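Local coordinates for C. albicans actin interacting protein Aip5 (Candida albicans SC5314, PDB 6M4C) that interacts with actin and probably promotes filament nucleation together with the polarisome complex during filamentous growth of the fungus, at residues A[7-16]-A[66-74]. Numbering follows the deposited sequence.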
loop_
_atom_site.group_PDB
_atom_site.type_symbol
_atom_site.label_atom_id
_atom_site.label_comp_id
_atom_site.label_asym_id
_atom_site.label_seq_id
_atom_site.Cartn_x
_atom_site.Cartn_y
_atom_site.Cartn_z
ATOM N N LEU A 7 13.964 15.883 -4.405
ATOM C CA LEU A 7 14.089 14.468 -4.143
ATOM C C LEU A 7 13.414 14.186 -2.810
ATOM O O LEU A 7 12.954 13.072 -2.570
ATOM C CB LEU A 7 15.567 14.077 -4.079
ATOM C CG LEU A 7 16.271 13.734 -5.393
ATOM C CD1 LEU A 7 15.298 13.674 -6.568
ATOM C CD2 LEU A 7 17.380 14.735 -5.648
ATOM N N GLU A 8 13.371 15.208 -1.943
ATOM C CA GLU A 8 12.690 15.067 -0.664
ATOM C C GLU A 8 11.174 15.020 -0.890
ATOM O O GLU A 8 10.445 14.309 -0.195
ATOM C CB GLU A 8 13.192 16.091 0.359
ATOM C CG GLU A 8 14.664 15.906 0.730
ATOM C CD GLU A 8 15.268 16.618 1.936
ATOM O OE1 GLU A 8 14.526 16.949 2.883
ATOM O OE2 GLU A 8 16.498 16.822 1.934
ATOM N N SER A 9 10.712 15.721 -1.925
ATOM C CA SER A 9 9.290 15.848 -2.174
ATOM C C SER A 9 8.740 14.628 -2.916
ATOM O O SER A 9 7.591 14.632 -3.360
ATOM C CB SER A 9 9.013 17.102 -2.947
ATOM O OG SER A 9 9.060 16.822 -4.342
ATOM N N GLN A 10 9.544 13.576 -3.046
ATOM C CA GLN A 10 9.174 12.545 -3.996
ATOM C C GLN A 10 8.601 11.336 -3.270
ATOM O O GLN A 10 9.015 11.031 -2.160
ATOM C CB GLN A 10 10.377 12.205 -4.860
ATOM C CG GLN A 10 10.287 12.821 -6.237
ATOM C CD GLN A 10 11.409 12.264 -7.073
ATOM O OE1 GLN A 10 12.284 11.549 -6.587
ATOM N NE2 GLN A 10 11.375 12.572 -8.355
ATOM N N PRO A 11 7.616 10.633 -3.871
ATOM C CA PRO A 11 6.941 9.515 -3.216
ATOM C C PRO A 11 7.905 8.433 -2.763
ATOM O O PRO A 11 8.669 7.915 -3.564
ATOM C CB PRO A 11 6.089 8.932 -4.353
ATOM C CG PRO A 11 5.760 10.129 -5.195
ATOM C CD PRO A 11 7.047 10.927 -5.192
ATOM N N VAL A 12 7.859 8.081 -1.481
ATOM C CA VAL A 12 8.641 6.948 -1.012
ATOM C C VAL A 12 7.748 5.711 -0.903
ATOM O O VAL A 12 6.652 5.776 -0.372
ATOM C CB VAL A 12 9.373 7.258 0.302
ATOM C CG1 VAL A 12 10.038 6.006 0.855
ATOM C CG2 VAL A 12 10.365 8.415 0.159
ATOM N N TYR A 13 8.204 4.581 -1.442
ATOM C CA TYR A 13 7.381 3.389 -1.430
ATOM C C TYR A 13 8.180 2.274 -0.798
ATOM O O TYR A 13 9.397 2.223 -0.970
ATOM C CB TYR A 13 7.032 2.901 -2.836
ATOM C CG TYR A 13 6.334 3.915 -3.701
ATOM C CD1 TYR A 13 5.019 4.269 -3.476
ATOM C CD2 TYR A 13 6.999 4.539 -4.739
ATOM C CE1 TYR A 13 4.379 5.210 -4.264
ATOM C CE2 TYR A 13 6.378 5.497 -5.524
ATOM C CZ TYR A 13 5.061 5.833 -5.290
ATOM O OH TYR A 13 4.458 6.787 -6.059
ATOM N N ILE A 14 7.462 1.428 -0.055
ATOM C CA ILE A 14 7.903 0.079 0.228
ATOM C C ILE A 14 7.304 -0.860 -0.816
ATOM O O ILE A 14 6.086 -1.031 -0.889
ATOM C CB ILE A 14 7.522 -0.339 1.647
ATOM C CG1 ILE A 14 8.241 0.542 2.665
ATOM C CG2 ILE A 14 7.861 -1.797 1.847
ATOM C CD1 ILE A 14 8.216 0.010 4.069
ATOM N N PHE A 15 8.192 -1.451 -1.631
ATOM C CA PHE A 15 7.805 -2.486 -2.570
ATOM C C PHE A 15 7.752 -3.786 -1.783
ATOM O O PHE A 15 8.625 -4.027 -0.947
ATOM C CB PHE A 15 8.768 -2.516 -3.758
ATOM C CG PHE A 15 8.475 -1.521 -4.858
ATOM C CD1 PHE A 15 7.902 -0.284 -4.588
ATOM C CD2 PHE A 15 8.750 -1.832 -6.177
ATOM C CE1 PHE A 15 7.655 0.633 -5.604
ATOM C CE2 PHE A 15 8.492 -0.918 -7.194
ATOM C CZ PHE A 15 7.953 0.316 -6.914
ATOM N N THR A 16 6.693 -4.573 -2.004
ATOM C CA THR A 16 6.516 -5.804 -1.247
ATOM C C THR A 16 5.509 -6.727 -1.936
ATOM O O THR A 16 4.972 -6.401 -3.004
ATOM C CB THR A 16 6.113 -5.522 0.203
ATOM O OG1 THR A 16 6.256 -6.770 0.878
ATOM C CG2 THR A 16 4.688 -5.030 0.348
ATOM N N LEU A 66 12.775 -10.076 -0.828
ATOM C CA LEU A 66 11.834 -9.549 0.164
ATOM C C LEU A 66 11.469 -8.104 -0.162
ATOM O O LEU A 66 11.541 -7.744 -1.350
ATOM C CB LEU A 66 12.370 -9.738 1.591
ATOM N N PRO A 67 11.030 -7.280 0.842
ATOM C CA PRO A 67 10.599 -5.902 0.585
ATOM C C PRO A 67 11.785 -4.976 0.339
ATOM O O PRO A 67 12.923 -5.275 0.692
ATOM C CB PRO A 67 9.854 -5.472 1.865
ATOM C CG PRO A 67 10.473 -6.323 2.958
ATOM C CD PRO A 67 10.831 -7.630 2.266
ATOM N N GLY A 68 11.494 -3.816 -0.235
ATOM C CA GLY A 68 12.517 -2.797 -0.329
ATOM C C GLY A 68 11.889 -1.437 -0.575
ATOM O O GLY A 68 10.676 -1.341 -0.752
ATOM N N VAL A 69 12.750 -0.418 -0.632
ATOM C CA VAL A 69 12.296 0.952 -0.667
ATOM C C VAL A 69 12.600 1.495 -2.045
ATOM O O VAL A 69 13.697 1.297 -2.529
ATOM C CB VAL A 69 13.014 1.810 0.387
ATOM C CG1 VAL A 69 12.706 3.283 0.181
ATOM C CG2 VAL A 69 12.672 1.381 1.803
ATOM N N VAL A 70 11.652 2.238 -2.614
ATOM C CA VAL A 70 11.832 2.889 -3.896
ATOM C C VAL A 70 11.402 4.340 -3.742
ATOM O O VAL A 70 10.332 4.634 -3.226
ATOM C CB VAL A 70 10.952 2.203 -4.952
ATOM C CG1 VAL A 70 10.752 3.048 -6.208
ATOM C CG2 VAL A 70 11.420 0.794 -5.255
ATOM N N ARG A 71 12.236 5.249 -4.220
ATOM C CA ARG A 71 11.849 6.640 -4.198
ATOM C C ARG A 71 11.447 7.026 -5.621
ATOM O O ARG A 71 12.243 6.915 -6.544
ATOM C CB ARG A 71 12.947 7.499 -3.564
ATOM C CG ARG A 71 12.636 8.981 -3.684
ATOM C CD ARG A 71 13.804 9.935 -3.683
ATOM N NE ARG A 71 14.392 10.161 -4.994
ATOM C CZ ARG A 71 15.608 9.750 -5.320
ATOM N NH1 ARG A 71 16.320 9.089 -4.425
ATOM N NH2 ARG A 71 16.096 9.987 -6.525
ATOM N N GLY A 72 10.192 7.463 -5.778
ATOM C CA GLY A 72 9.554 7.668 -7.067
ATOM C C GLY A 72 9.761 6.458 -7.964
ATOM O O GLY A 72 9.286 5.361 -7.669
ATOM N N ASP A 73 10.552 6.669 -9.016
ATOM C CA ASP A 73 10.776 5.627 -9.996
ATOM C C ASP A 73 12.024 4.823 -9.645
ATOM O O ASP A 73 12.191 3.736 -10.197
ATOM C CB ASP A 73 10.742 6.183 -11.421
ATOM N N ASP A 74 12.824 5.301 -8.672
ATOM C CA ASP A 74 14.224 4.907 -8.503
ATOM C C ASP A 74 14.470 4.010 -7.284
ATOM O O ASP A 74 14.632 4.501 -6.173
ATOM C CB ASP A 74 15.142 6.135 -8.376
ATOM C CG ASP A 74 15.103 7.112 -9.539
ATOM O OD1 ASP A 74 15.941 6.960 -10.467
ATOM O OD2 ASP A 74 14.253 8.024 -9.502
#
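Arg71 leaves its strand with CG opposite the backbone N (chi1 173°), then bends at chi3 (87°), which swings the guanidinium back to Gln10 and Leu7. Gln10, extended beyond CG, presents OE1 to it: Arg71 NE donates to Gln10 OE1 over 3.0 Å, in the guanidinium plane, with amide and guanidinium nearly coplanar, 13° apart. Leu7 CG lies over one face of that guanidinium, offset toward its rim, and CD1 comes to 3.8 Å from Arg71 NH2. Beyond the segments, Arg71 NH1 is hydrogen-bonded to Leu95 O.

On the Tyr13, Phe15 and Val70 face of the sheet, Val70 drops CG2 onto the centre of the Phe15 ring, 3.6 Å from the centroid, a CH-pi contact. Tyr13 sets its ring edge, through CE2, against Gly72 O at 3.6 Å, while its ring also makes a cation-pi contact with Arg45. On the other face, Val12 CG1 touches Val69 CG1 at 3.9 Å.

Strands 12-16 and 68-71 run antiparallel at the middle of the mixed sheet of this thioredoxin-clan domain. Tyr13 with Val70 and Phe15 with Gly68 are hydrogen-bonded pairs, and Gly72 N to Pro11 O, 2.7 Å, continues the pattern where the type II' turn begins. Side-chain contacts are thus mainly apolar along the strands and polar at Arg71, where the in-plane bond to Gln10 and the Leu95 carbonyl should fix the guanidinium's rotation and carbonyl dipoles probably stabilise its charge.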